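Local coordinates for CAIP (Helicobacter cinaedi, PDB 5LBH), which binds iron(III) as a dodecameric, Dps-like mini-ferritin and promotes the differentiation of macrophages into foam cells during atherosclerotic inflammation, at residues V17-V22 against Q47-F52; N24-V29 against K39-I44; H35-A40 against F87-I92; E57-L60 against M65-V68. All coordinates share one frame; numbering follows the deposited sequence.

Contact 1. Residues V17-V22 against Q47-F52; sequences VFYVKV and QFADVF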
loop_
_atom_site.group_PDB
_atom_site.type_symbol
_atom_site.label_atom_id
_atom_site.label_comp_id
_atom_site.label_asym_id
_atom_site.label_seq_id
_atom_site.Cartn_x
_atom_site.Cartn_y
_atom_site.Cartn_z
ATOM N N VAL A 17 4.462 -35.350 -6.899
ATOM C CA VAL A 17 5.794 -35.819 -7.279
ATOM C C VAL A 17 6.567 -34.720 -7.996
ATOM O O VAL A 17 7.748 -34.501 -7.725
ATOM C CB VAL A 17 5.681 -37.101 -8.122
ATOM C CG1 VAL A 17 7.041 -37.495 -8.707
ATOM C CG2 VAL A 17 5.100 -38.236 -7.257
ATOM N N PHE A 18 5.910 -33.998 -8.907
ATOM C CA PHE A 18 6.569 -32.904 -9.615
ATOM C C PHE A 18 6.983 -31.807 -8.642
ATOM O O PHE A 18 8.061 -31.203 -8.782
ATOM C CB PHE A 18 5.628 -32.346 -10.682
ATOM C CG PHE A 18 6.289 -31.412 -11.643
ATOM C CD1 PHE A 18 5.899 -30.081 -11.733
ATOM C CD2 PHE A 18 7.307 -31.866 -12.474
ATOM C CE1 PHE A 18 6.522 -29.218 -12.634
ATOM C CE2 PHE A 18 7.932 -31.005 -13.372
ATOM C CZ PHE A 18 7.540 -29.681 -13.454
ATOM N N TYR A 19 6.142 -31.559 -7.633
ATOM C CA TYR A 19 6.459 -30.573 -6.611
ATOM C C TYR A 19 7.827 -30.839 -5.986
ATOM O O TYR A 19 8.650 -29.923 -5.848
ATOM C CB TYR A 19 5.348 -30.589 -5.561
ATOM C CG TYR A 19 5.555 -29.700 -4.370
ATOM C CD1 TYR A 19 5.905 -30.241 -3.140
ATOM C CD2 TYR A 19 5.351 -28.318 -4.455
ATOM C CE1 TYR A 19 6.075 -29.450 -2.048
ATOM C CE2 TYR A 19 5.526 -27.503 -3.346
ATOM C CZ TYR A 19 5.893 -28.080 -2.148
ATOM O OH TYR A 19 6.072 -27.311 -1.030
ATOM N N VAL A 20 8.103 -32.097 -5.635
ATOM C CA VAL A 20 9.380 -32.423 -5.011
ATOM C C VAL A 20 10.501 -32.437 -6.044
ATOM O O VAL A 20 11.606 -31.958 -5.773
ATOM C CB VAL A 20 9.286 -33.757 -4.240
ATOM C CG1 VAL A 20 10.657 -34.218 -3.811
ATOM C CG2 VAL A 20 8.415 -33.589 -2.999
ATOM N N LYS A 21 10.243 -32.967 -7.241
ATOM C CA LYS A 21 11.269 -32.943 -8.277
ATOM C C LYS A 21 11.754 -31.518 -8.558
ATOM O O LYS A 21 12.954 -31.287 -8.764
ATOM C CB LYS A 21 10.748 -33.559 -9.569
ATOM C CG LYS A 21 11.804 -33.580 -10.638
ATOM C CD LYS A 21 11.276 -34.035 -11.970
ATOM C CE LYS A 21 10.980 -35.501 -12.047
ATOM N NZ LYS A 21 10.563 -35.873 -13.459
ATOM N N VAL A 22 10.836 -30.552 -8.580
ATOM C CA VAL A 22 11.234 -29.183 -8.884
ATOM C C VAL A 22 12.035 -28.560 -7.729
ATOM O O VAL A 22 12.937 -27.755 -7.972
ATOM C CB VAL A 22 9.986 -28.361 -9.276
ATOM C CG1 VAL A 22 10.318 -26.877 -9.469
ATOM C CG2 VAL A 22 9.363 -28.934 -10.533
ATOM N N GLN A 47 3.324 -22.925 -7.879
ATOM C CA GLN A 47 2.115 -23.030 -8.683
ATOM C C GLN A 47 1.548 -24.446 -8.662
ATOM O O GLN A 47 0.323 -24.616 -8.603
ATOM C CB GLN A 47 2.403 -22.613 -10.134
ATOM C CG GLN A 47 2.637 -21.127 -10.340
ATOM C CD GLN A 47 1.339 -20.316 -10.271
ATOM O OE1 GLN A 47 1.147 -19.503 -9.357
ATOM N NE2 GLN A 47 0.446 -20.529 -11.241
ATOM N N PHE A 48 2.415 -25.466 -8.614
ATOM C CA PHE A 48 1.946 -26.840 -8.511
ATOM C C PHE A 48 1.519 -27.211 -7.100
ATOM O O PHE A 48 0.730 -28.145 -6.946
ATOM C CB PHE A 48 3.002 -27.808 -9.052
ATOM C CG PHE A 48 2.915 -27.987 -10.544
ATOM C CD1 PHE A 48 3.533 -27.085 -11.409
ATOM C CD2 PHE A 48 2.156 -29.015 -11.082
ATOM C CE1 PHE A 48 3.422 -27.230 -12.782
ATOM C CE2 PHE A 48 2.047 -29.176 -12.457
ATOM C CZ PHE A 48 2.677 -28.282 -13.307
ATOM N N ALA A 49 2.004 -26.508 -6.073
ATOM C CA ALA A 49 1.354 -26.623 -4.774
ATOM C C ALA A 49 -0.100 -26.188 -4.865
ATOM O O ALA A 49 -0.958 -26.753 -4.180
ATOM C CB ALA A 49 2.088 -25.802 -3.718
ATOM N N ASP A 50 -0.403 -25.232 -5.756
ATOM C CA ASP A 50 -1.767 -24.737 -5.861
ATOM C C ASP A 50 -2.673 -25.689 -6.618
ATOM O O ASP A 50 -3.779 -25.971 -6.146
ATOM C CB ASP A 50 -1.771 -23.379 -6.552
ATOM C CG ASP A 50 -1.403 -22.245 -5.615
ATOM O OD1 ASP A 50 -1.497 -22.428 -4.376
ATOM O OD2 ASP A 50 -1.029 -21.167 -6.124
ATOM N N VAL A 51 -2.194 -26.274 -7.725
ATOM C CA VAL A 51 -2.979 -27.316 -8.399
ATOM C C VAL A 51 -3.200 -28.503 -7.469
ATOM O O VAL A 51 -4.296 -29.065 -7.419
ATOM C CB VAL A 51 -2.340 -27.761 -9.736
ATOM C CG1 VAL A 51 -1.948 -26.613 -10.568
ATOM C CG2 VAL A 51 -1.208 -28.708 -9.549
ATOM N N PHE A 52 -2.181 -28.873 -6.689
ATOM C CA PHE A 52 -2.324 -29.989 -5.763
ATOM C C PHE A 52 -3.529 -29.784 -4.849
ATOM O O PHE A 52 -4.344 -30.693 -4.652
ATOM C CB PHE A 52 -1.038 -30.152 -4.955
ATOM C CG PHE A 52 -1.089 -31.256 -3.940
ATOM C CD1 PHE A 52 -1.034 -32.593 -4.344
ATOM C CD2 PHE A 52 -1.149 -30.967 -2.582
ATOM C CE1 PHE A 52 -1.048 -33.626 -3.411
ATOM C CE2 PHE A 52 -1.173 -31.995 -1.635
ATOM C CZ PHE A 52 -1.122 -33.327 -2.052
#
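Phe-18 turns the edge of its ring to the face of Phe-48, giving a T-shaped aromatic pair with centroids 4.8 Å apart and planes at 66°. The contact is made along one side of the Phe-18 ring: CD1 sits over the centre of the Phe-48 ring, and Phe-18 CE1 lies 3.7 Å from Phe-48 CE1. One residue further on, Tyr-19 CE2 touches the methyl CB of Ala-49 at 3.9 Å, meeting it with the CD2-CE2 side of its ring. Tyr-19 and Phe-48 are also where the backbones come nearest, their CA atoms 6.2 Å apart. This is core packing between helices 4-28 and 34-61, the first two long helices of the ferritin-like four-helix bundle. Phe-18 reaches across because its CG stands anti to the backbone N (chi1 -168°), while Val-22 CG2, one helical turn ahead, rests on a face of the same ring. Phe-103 of helix 89-116 meets the Phe-48 ring, and Tyr-100 packs on both phenylalanines, so a third helix closes round the pair. On the Tyr-19 side the partner is a neighbouring subunit, whose own Tyr-19 ring meets this one with the planes almost parallel.

Contact 2. Residues N24-V29 against K39-I44; sequences NFHWNV and KATQEI. With FE (Fe (III) ion), chain V.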
loop_
_atom_site.group_PDB
_atom_site.type_symbol
_atom_site.label_atom_id
_atom_site.label_comp_id
_atom_site.label_asym_id
_atom_site.label_seq_id
_atom_site.Cartn_x
_atom_site.Cartn_y
_atom_site.Cartn_z
ATOM N N ASN A 24 14.224 -30.199 -6.153
ATOM C CA ASN A 24 15.536 -30.732 -6.482
ATOM C C ASN A 24 16.215 -29.903 -7.579
ATOM O O ASN A 24 17.386 -29.529 -7.446
ATOM C CB ASN A 24 15.357 -32.204 -6.860
ATOM C CG ASN A 24 16.628 -32.879 -7.277
ATOM O OD1 ASN A 24 17.719 -32.366 -7.084
ATOM N ND2 ASN A 24 16.488 -34.087 -7.816
ATOM N N PHE A 25 15.493 -29.572 -8.657
ATOM C CA PHE A 25 16.049 -28.642 -9.647
ATOM C C PHE A 25 16.412 -27.303 -9.008
ATOM O O PHE A 25 17.452 -26.704 -9.319
ATOM C CB PHE A 25 15.050 -28.405 -10.784
ATOM C CG PHE A 25 14.717 -29.635 -11.573
ATOM C CD1 PHE A 25 15.609 -30.693 -11.644
ATOM C CD2 PHE A 25 13.514 -29.729 -12.252
ATOM C CE1 PHE A 25 15.303 -31.828 -12.377
ATOM C CE2 PHE A 25 13.201 -30.853 -12.994
ATOM C CZ PHE A 25 14.098 -31.911 -13.056
ATOM N N HIS A 26 15.550 -26.822 -8.116
ATOM C CA HIS A 26 15.742 -25.540 -7.455
ATOM C C HIS A 26 17.018 -25.524 -6.616
ATOM O O HIS A 26 17.727 -24.515 -6.576
ATOM C CB HIS A 26 14.500 -25.260 -6.611
ATOM C CG HIS A 26 14.586 -24.036 -5.765
ATOM N ND1 HIS A 26 14.584 -22.757 -6.286
ATOM C CD2 HIS A 26 14.623 -23.894 -4.418
ATOM C CE1 HIS A 26 14.636 -21.885 -5.297
ATOM N NE2 HIS A 26 14.660 -22.548 -4.155
ATOM N N TRP A 27 17.323 -26.632 -5.938
ATOM C CA TRP A 27 18.468 -26.700 -5.033
ATOM C C TRP A 27 19.790 -26.985 -5.753
ATOM O O TRP A 27 20.848 -26.538 -5.293
ATOM C CB TRP A 27 18.248 -27.793 -3.991
ATOM C CG TRP A 27 17.087 -27.606 -3.090
ATOM C CD1 TRP A 27 16.611 -26.428 -2.592
ATOM C CD2 TRP A 27 16.263 -28.644 -2.535
ATOM N NE1 TRP A 27 15.529 -26.664 -1.774
ATOM C CE2 TRP A 27 15.295 -28.014 -1.720
ATOM C CE3 TRP A 27 16.242 -30.039 -2.661
ATOM C CZ2 TRP A 27 14.310 -28.728 -1.037
ATOM C CZ3 TRP A 27 15.272 -30.752 -1.990
ATOM C CH2 TRP A 27 14.311 -30.096 -1.182
ATOM N N ASN A 28 19.768 -27.762 -6.840
ATOM C CA ASN A 28 20.974 -28.390 -7.372
ATOM C C ASN A 28 21.346 -27.892 -8.765
ATOM O O ASN A 28 22.117 -28.566 -9.469
ATOM C CB ASN A 28 20.812 -29.911 -7.389
ATOM C CG ASN A 28 20.678 -30.497 -5.989
ATOM O OD1 ASN A 28 21.392 -30.102 -5.075
ATOM N ND2 ASN A 28 19.784 -31.467 -5.826
ATOM N N VAL A 29 20.771 -26.764 -9.205
ATOM C CA VAL A 29 21.219 -26.127 -10.438
ATOM C C VAL A 29 22.627 -25.561 -10.257
ATOM O O VAL A 29 22.973 -25.006 -9.205
ATOM C CB VAL A 29 20.206 -25.055 -10.898
ATOM C CG1 VAL A 29 20.014 -23.961 -9.846
ATOM C CG2 VAL A 29 20.652 -24.433 -12.202
ATOM N N LYS A 39 15.177 -19.133 -9.160
ATOM C CA LYS A 39 13.927 -18.421 -8.917
ATOM C C LYS A 39 12.768 -18.961 -9.765
ATOM O O LYS A 39 11.646 -19.099 -9.265
ATOM C CB LYS A 39 14.144 -16.932 -9.163
ATOM C CG LYS A 39 12.972 -16.067 -8.771
ATOM C CD LYS A 39 12.287 -15.492 -9.993
ATOM C CE LYS A 39 11.235 -14.487 -9.585
ATOM N NZ LYS A 39 10.579 -13.853 -10.767
ATOM N N ALA A 40 13.000 -19.275 -11.040
ATOM C CA ALA A 40 11.915 -19.826 -11.850
ATOM C C ALA A 40 11.408 -21.137 -11.259
ATOM O O ALA A 40 10.197 -21.345 -11.141
ATOM C CB ALA A 40 12.358 -20.017 -13.298
ATOM N N THR A 41 12.321 -22.034 -10.872
ATOM C CA THR A 41 11.884 -23.280 -10.255
ATOM C C THR A 41 11.085 -23.015 -8.978
ATOM O O THR A 41 10.178 -23.786 -8.634
ATOM C CB THR A 41 13.080 -24.190 -9.944
ATOM O OG1 THR A 41 14.020 -23.485 -9.136
ATOM C CG2 THR A 41 13.761 -24.642 -11.220
ATOM N N GLN A 42 11.407 -21.945 -8.247
ATOM C CA GLN A 42 10.637 -21.696 -7.034
ATOM C C GLN A 42 9.210 -21.266 -7.377
ATOM O O GLN A 42 8.246 -21.702 -6.739
ATOM C CB GLN A 42 11.295 -20.638 -6.165
ATOM C CG GLN A 42 10.480 -20.437 -4.902
ATOM C CD GLN A 42 10.850 -19.207 -4.115
ATOM O OE1 GLN A 42 10.209 -18.172 -4.254
ATOM N NE2 GLN A 42 11.912 -19.299 -3.310
ATOM N N GLU A 43 9.061 -20.428 -8.399
ATOM C CA GLU A 43 7.733 -20.058 -8.869
ATOM C C GLU A 43 6.944 -21.269 -9.364
ATOM O O GLU A 43 5.727 -21.352 -9.156
ATOM C CB GLU A 43 7.861 -19.014 -9.974
ATOM C CG GLU A 43 8.420 -17.712 -9.475
ATOM C CD GLU A 43 8.569 -16.703 -10.587
ATOM O OE1 GLU A 43 8.454 -15.486 -10.305
ATOM O OE2 GLU A 43 8.797 -17.130 -11.746
ATOM N N ILE A 44 7.619 -22.218 -10.017
ATOM C CA ILE A 44 6.936 -23.390 -10.556
ATOM C C ILE A 44 6.436 -24.302 -9.437
ATOM O O ILE A 44 5.302 -24.787 -9.478
ATOM C CB ILE A 44 7.846 -24.140 -11.535
ATOM C CG1 ILE A 44 8.116 -23.289 -12.784
ATOM C CG2 ILE A 44 7.286 -25.523 -11.848
ATOM C CD1 ILE A 44 9.049 -23.974 -13.790
HETATM FE FE FE V . 14.791 -21.947 -1.825
HETATM O O HOH W 1 15.609 -19.516 -1.547
#
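His-26 and Thr-41, with CA atoms 5.3 Å apart, mark the nearest approach of two helical segments, 24-28 and 39-44. Their axes come within 8.4 Å and run close to antiparallel, at 159° between N-to-C directions. His-26 carries the contact. Its CG is anti to the backbone N (chi1 175°), which carries the ring across the second helix, with ND1 at one end and NE2 at the other. ND1 lies 3.0 Å from Thr-41 OG1, which sits in the plane of the imidazole at its edge; that hydroxyl is hydrogen-bonded to the carbonyl oxygens of Thr-37 and His-38 in its own helix. Gln-42 runs beside the ring, its amide plane turned 52° from it, and its CB is 3.7 Å from His-26 CE1. His-26 NE2 binds iron(III) at 2.4 Å, and a water is a further ligand of that iron. Asp-53 and Glu-57 of a neighbouring subunit complete the group, the inter-subunit arrangement of the Dps ferroxidase centre. Asn-28 ND2 donates to Asn-24 OD1 at 2.6 Å, linking residues four apart. Away from the metal, Phe-25 CB rests on Thr-41 CG2, and its ring continues toward helix 89-116, where it packs on Ile-92 and Ala-95.

Contact 3. Residues H35-A40 against F87-I92; sequences HPTHKA and FCSKEI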
loop_
_atom_site.group_PDB
_atom_site.type_symbol
_atom_site.label_atom_id
_atom_site.label_comp_id
_atom_site.label_asym_id
_atom_site.label_seq_id
_atom_site.Cartn_x
_atom_site.Cartn_y
_atom_site.Cartn_z
ATOM N N HIS A 35 21.036 -18.111 -10.925
ATOM C CA HIS A 35 20.037 -17.413 -10.131
ATOM C C HIS A 35 18.658 -17.297 -10.784
ATOM O O HIS A 35 17.646 -17.505 -10.094
ATOM C CB HIS A 35 20.508 -16.021 -9.738
ATOM C CG HIS A 35 19.628 -15.398 -8.699
ATOM N ND1 HIS A 35 18.884 -14.247 -8.926
ATOM C CD2 HIS A 35 19.299 -15.828 -7.457
ATOM C CE1 HIS A 35 18.175 -13.970 -7.846
ATOM N NE2 HIS A 35 18.409 -14.914 -6.945
ATOM N N PRO A 36 18.544 -16.930 -12.067
ATOM C CA PRO A 36 17.216 -17.004 -12.694
ATOM C C PRO A 36 16.597 -18.391 -12.590
ATOM O O PRO A 36 15.399 -18.528 -12.294
ATOM C CB PRO A 36 17.483 -16.589 -14.150
ATOM C CG PRO A 36 18.921 -16.599 -14.316
ATOM C CD PRO A 36 19.556 -16.406 -13.000
ATOM N N THR A 37 17.404 -19.436 -12.754
ATOM C CA THR A 37 16.844 -20.779 -12.702
ATOM C C THR A 37 16.400 -21.133 -11.288
ATOM O O THR A 37 15.340 -21.736 -11.094
ATOM C CB THR A 37 17.875 -21.765 -13.231
ATOM O OG1 THR A 37 17.988 -21.580 -14.648
ATOM C CG2 THR A 37 17.421 -23.198 -12.960
ATOM N N HIS A 38 17.177 -20.732 -10.287
ATOM C CA HIS A 38 16.781 -20.958 -8.902
ATOM C C HIS A 38 15.418 -20.328 -8.618
ATOM O O HIS A 38 14.555 -20.943 -7.982
ATOM C CB HIS A 38 17.882 -20.406 -7.992
ATOM C CG HIS A 38 17.696 -20.667 -6.527
ATOM N ND1 HIS A 38 17.822 -21.923 -5.967
ATOM C CD2 HIS A 38 17.500 -19.814 -5.491
ATOM C CE1 HIS A 38 17.671 -21.837 -4.655
ATOM N NE2 HIS A 38 17.470 -20.568 -4.341
ATOM N N LYS A 39 15.177 -19.133 -9.160
ATOM C CA LYS A 39 13.927 -18.421 -8.917
ATOM C C LYS A 39 12.768 -18.961 -9.765
ATOM O O LYS A 39 11.646 -19.099 -9.265
ATOM C CB LYS A 39 14.144 -16.932 -9.163
ATOM C CG LYS A 39 12.972 -16.067 -8.771
ATOM C CD LYS A 39 12.287 -15.492 -9.993
ATOM C CE LYS A 39 11.235 -14.487 -9.585
ATOM N NZ LYS A 39 10.579 -13.853 -10.767
ATOM N N ALA A 40 13.000 -19.275 -11.040
ATOM C CA ALA A 40 11.915 -19.826 -11.850
ATOM C C ALA A 40 11.408 -21.137 -11.259
ATOM O O ALA A 40 10.197 -21.345 -11.141
ATOM C CB ALA A 40 12.358 -20.017 -13.298
ATOM N N PHE A 87 22.425 -30.303 -11.713
ATOM C CA PHE A 87 21.873 -30.037 -13.035
ATOM C C PHE A 87 22.419 -28.738 -13.599
ATOM O O PHE A 87 22.624 -27.768 -12.870
ATOM C CB PHE A 87 20.338 -29.963 -13.003
ATOM C CG PHE A 87 19.694 -31.112 -12.280
ATOM C CD1 PHE A 87 19.439 -31.031 -10.917
ATOM C CD2 PHE A 87 19.365 -32.281 -12.962
ATOM C CE1 PHE A 87 18.864 -32.091 -10.248
ATOM C CE2 PHE A 87 18.785 -33.338 -12.306
ATOM C CZ PHE A 87 18.527 -33.248 -10.948
ATOM N N CYS A 88 22.692 -28.739 -14.895
ATOM C CA CYS A 88 22.834 -27.482 -15.600
ATOM C C CYS A 88 21.452 -26.983 -16.025
ATOM O O CYS A 88 20.465 -27.724 -16.030
ATOM C CB CYS A 88 23.801 -27.638 -16.779
ATOM S SG CYS A 88 23.188 -28.527 -18.179
ATOM N N SER A 89 21.388 -25.698 -16.347
ATOM C CA SER A 89 20.111 -25.045 -16.594
ATOM C C SER A 89 19.439 -25.549 -17.864
ATOM O O SER A 89 18.208 -25.537 -17.950
ATOM C CB SER A 89 20.323 -23.540 -16.672
ATOM O OG SER A 89 19.614 -22.905 -15.624
ATOM N N LYS A 90 20.212 -25.987 -18.862
ATOM C CA LYS A 90 19.576 -26.509 -20.066
ATOM C C LYS A 90 18.938 -27.873 -19.812
ATOM O O LYS A 90 17.892 -28.188 -20.385
ATOM C CB LYS A 90 20.583 -26.588 -21.212
ATOM C CG LYS A 90 19.940 -26.685 -22.583
ATOM C CD LYS A 90 20.588 -27.764 -23.442
ATOM C CE LYS A 90 20.722 -29.069 -22.651
ATOM N NZ LYS A 90 21.152 -30.261 -23.459
ATOM N N GLU A 91 19.529 -28.690 -18.952
ATOM C CA GLU A 91 18.903 -29.963 -18.631
ATOM C C GLU A 91 17.571 -29.759 -17.903
ATOM O O GLU A 91 16.576 -30.419 -18.219
ATOM C CB GLU A 91 19.877 -30.809 -17.813
ATOM C CG GLU A 91 19.210 -31.901 -17.028
ATOM C CD GLU A 91 20.186 -32.836 -16.321
ATOM O OE1 GLU A 91 21.356 -32.434 -16.066
ATOM O OE2 GLU A 91 19.749 -33.976 -16.014
ATOM N N ILE A 92 17.523 -28.825 -16.947
ATOM C CA ILE A 92 16.282 -28.540 -16.223
ATOM C C ILE A 92 15.196 -28.031 -17.167
ATOM O O ILE A 92 14.023 -28.410 -17.047
ATOM C CB ILE A 92 16.545 -27.532 -15.087
ATOM C CG1 ILE A 92 17.361 -28.167 -13.968
ATOM C CG2 ILE A 92 15.239 -26.899 -14.598
ATOM C CD1 ILE A 92 17.754 -27.200 -12.882
#
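Flat groups flank the meeting of Thr-37 with Ser-89 and Ile-92 without entering it. The ring of Phe-87 has the carboxylate carbon CD of Glu-91 at its edge, in plane, and pairs edge-to-face with Phe-25; on the other segment, the imidazole of His-38 stacks on that of His-26. The setting is one end of the ferritin-like four-helix bundle, where helix 34-61 starts and a long connection returns to begin helix 89-116. Just before that helix, the short strand 87-88 runs parallel to strand 29-30, and backbone hydrogen bonds tie Phe-87 to Asn-28 and Lys-30. Cys-88 takes the N-cap position, and its carbonyl O receives the N-H of Ile-92. Thr-37 and Ser-89 face each other, their CA atoms 6.6 Å apart and their CB atoms directed toward the opposite segment. The two hydroxyls come together, but the modelled separation of 2.3 Å between Thr-37 OG1 and Ser-89 OG is too short to be trusted at this resolution, so that polar contact remains doubtful. Thr-37 OG1 also makes a weak hydrogen bond to Asp-33 O, one turn back. The torsion of Thr-37 (chi1 -71°) lays OG1 beside the backbone N and leaves CG2 to the apolar neighbours, among them Val-29 of strand 29-30, which also touches Ser-89 and Ile-92. Ile-92 extends toward this methyl with CG1 anti to its carbonyl carbon and CD1 carried on by a trans chi2 of 175°. The two side chains cross at an angle, and Ile-92 CD1 ends 4.0 Å from Thr-37 CG2.

Contact 4. Residues E57-L60 against M65-V68; sequences ERVL and MPYV. With FE (Fe (III) ion), chain M.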
loop_
_atom_site.group_PDB
_atom_site.type_symbol
_atom_site.label_atom_id
_atom_site.label_comp_id
_atom_site.label_asym_id
_atom_site.label_seq_id
_atom_site.Cartn_x
_atom_site.Cartn_y
_atom_site.Cartn_z
ATOM N N GLU A 57 -9.404 -30.493 -3.746
ATOM C CA GLU A 57 -10.654 -29.905 -3.287
ATOM C C GLU A 57 -11.766 -30.048 -4.312
ATOM O O GLU A 57 -12.933 -30.195 -3.937
ATOM C CB GLU A 57 -10.434 -28.444 -2.926
ATOM C CG GLU A 57 -9.955 -28.301 -1.500
ATOM C CD GLU A 57 -9.498 -26.907 -1.145
ATOM O OE1 GLU A 57 -8.821 -26.790 -0.103
ATOM O OE2 GLU A 57 -9.824 -25.931 -1.871
ATOM N N ARG A 58 -11.435 -30.068 -5.600
ATOM C CA ARG A 58 -12.499 -30.267 -6.569
ATOM C C ARG A 58 -13.057 -31.686 -6.474
ATOM O O ARG A 58 -14.276 -31.878 -6.523
ATOM C CB ARG A 58 -11.990 -29.957 -7.975
ATOM C CG ARG A 58 -13.031 -30.197 -9.029
ATOM C CD ARG A 58 -14.178 -29.201 -8.887
ATOM N NE ARG A 58 -15.208 -29.387 -9.909
ATOM C CZ ARG A 58 -16.487 -29.058 -9.742
ATOM N NH1 ARG A 58 -16.903 -28.527 -8.591
ATOM N NH2 ARG A 58 -17.355 -29.270 -10.721
ATOM N N VAL A 59 -12.186 -32.681 -6.265
ATOM C CA VAL A 59 -12.643 -34.050 -6.041
ATOM C C VAL A 59 -13.617 -34.088 -4.876
ATOM O O VAL A 59 -14.666 -34.742 -4.929
ATOM C CB VAL A 59 -11.428 -34.977 -5.796
ATOM C CG1 VAL A 59 -11.843 -36.318 -5.234
ATOM C CG2 VAL A 59 -10.620 -35.140 -7.061
ATOM N N LEU A 60 -13.323 -33.321 -3.839
ATOM C CA LEU A 60 -14.131 -33.385 -2.640
ATOM C C LEU A 60 -15.523 -32.797 -2.889
ATOM O O LEU A 60 -16.536 -33.414 -2.542
ATOM C CB LEU A 60 -13.376 -32.641 -1.542
ATOM C CG LEU A 60 -13.198 -33.061 -0.080
ATOM C CD1 LEU A 60 -12.931 -34.499 0.148
ATOM C CD2 LEU A 60 -12.041 -32.292 0.450
ATOM N N MET A 65 -13.189 -38.828 -2.502
ATOM C CA MET A 65 -12.012 -38.611 -1.681
ATOM C C MET A 65 -10.797 -38.571 -2.585
ATOM O O MET A 65 -10.642 -39.452 -3.442
ATOM C CB MET A 65 -11.827 -39.713 -0.632
ATOM C CG MET A 65 -12.887 -39.824 0.466
ATOM S SD MET A 65 -13.349 -41.560 0.682
ATOM C CE MET A 65 -11.752 -42.337 0.982
ATOM N N PRO A 66 -9.938 -37.577 -2.448
ATOM C CA PRO A 66 -8.667 -37.578 -3.177
ATOM C C PRO A 66 -7.661 -38.440 -2.427
ATOM O O PRO A 66 -7.945 -38.988 -1.363
ATOM C CB PRO A 66 -8.258 -36.098 -3.190
ATOM C CG PRO A 66 -8.924 -35.504 -1.967
ATOM C CD PRO A 66 -10.107 -36.379 -1.600
ATOM N N TYR A 67 -6.461 -38.542 -2.990
ATOM C CA TYR A 67 -5.397 -39.218 -2.269
ATOM C C TYR A 67 -5.047 -38.419 -1.029
ATOM O O TYR A 67 -5.125 -37.188 -1.007
ATOM C CB TYR A 67 -4.165 -39.392 -3.141
ATOM C CG TYR A 67 -4.386 -40.319 -4.299
ATOM C CD1 TYR A 67 -4.757 -41.651 -4.089
ATOM C CD2 TYR A 67 -4.180 -39.886 -5.603
ATOM C CE1 TYR A 67 -4.945 -42.516 -5.162
ATOM C CE2 TYR A 67 -4.356 -40.740 -6.677
ATOM C CZ TYR A 67 -4.741 -42.048 -6.458
ATOM O OH TYR A 67 -4.917 -42.879 -7.547
ATOM N N VAL A 68 -4.688 -39.140 0.031
ATOM C CA VAL A 68 -4.431 -38.510 1.313
ATOM C C VAL A 68 -3.111 -38.930 1.952
ATOM O O VAL A 68 -2.738 -38.388 2.993
ATOM C CB VAL A 68 -5.647 -38.781 2.229
ATOM C CG1 VAL A 68 -5.316 -39.468 3.540
ATOM C CG2 VAL A 68 -6.462 -37.494 2.396
HETATM FE FE FE M . -7.453 -25.187 0.492
#
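Val-59 holds CG1 anti to the backbone N (chi1 166°), which aims this methyl at the peptide joining Met-65 to Pro-66. CG1 lies 3.6 Å from Met-65 C and equally near Pro-66 N, so the valine packs on the link itself as well as on the proline ring. Leu-60 sets off alongside rather than straight at the loop, but its torsions bring CD1 round to Pro-66 CD, 3.8 Å away. Pro-66 CD is thus touched from two consecutive helix residues, and the chain leaving the helix is folded back against its last turn by apolar contacts. Glu-57 points the other way. Its side chain is extended beyond CG, and OE1 binds iron(III) at 2.2 Å while OE2 stays 3.4 Å from the same iron. Asp-53 of this chain and His-26 of a neighbouring subunit are the other ligands, as in the ferroxidase centres of Dps mini-ferritins; Lys-135 of a further subunit forms a salt bridge with OE2, which probably helps to fix the carboxylate. The helix end lies between two neighbours: Val-59 packs on Val-5 and Leu-8 of helix 4-28, Pro-66 touches Gln-12 of that helix, and Leu-60 meets Trp-27 of the neighbouring subunit.

In the fold
Helix 34-61 runs through all four contacts. At one end contacts 2 and 3 lie about 6 Å apart between centres and share Lys-39 and Ala-40, joined by the hydrogen bond from His-38 ND1 to His-26 O. Contact 1 follows, about 11 Å from contact 2 between centres, the two touching where Val-22 packs on Thr-41 and Ile-44. Contact 4 is at the far end, about 27 Å from contact 2 and about 32 Å from contact 3 between centres. Contact 2 gives His-26 to one iron and contact 4 gives Glu-57 to another; Asp-53 and a neighbouring subunit complete the sites. One chain thus serves two metal centres, with contact 1 in the bundle core between them.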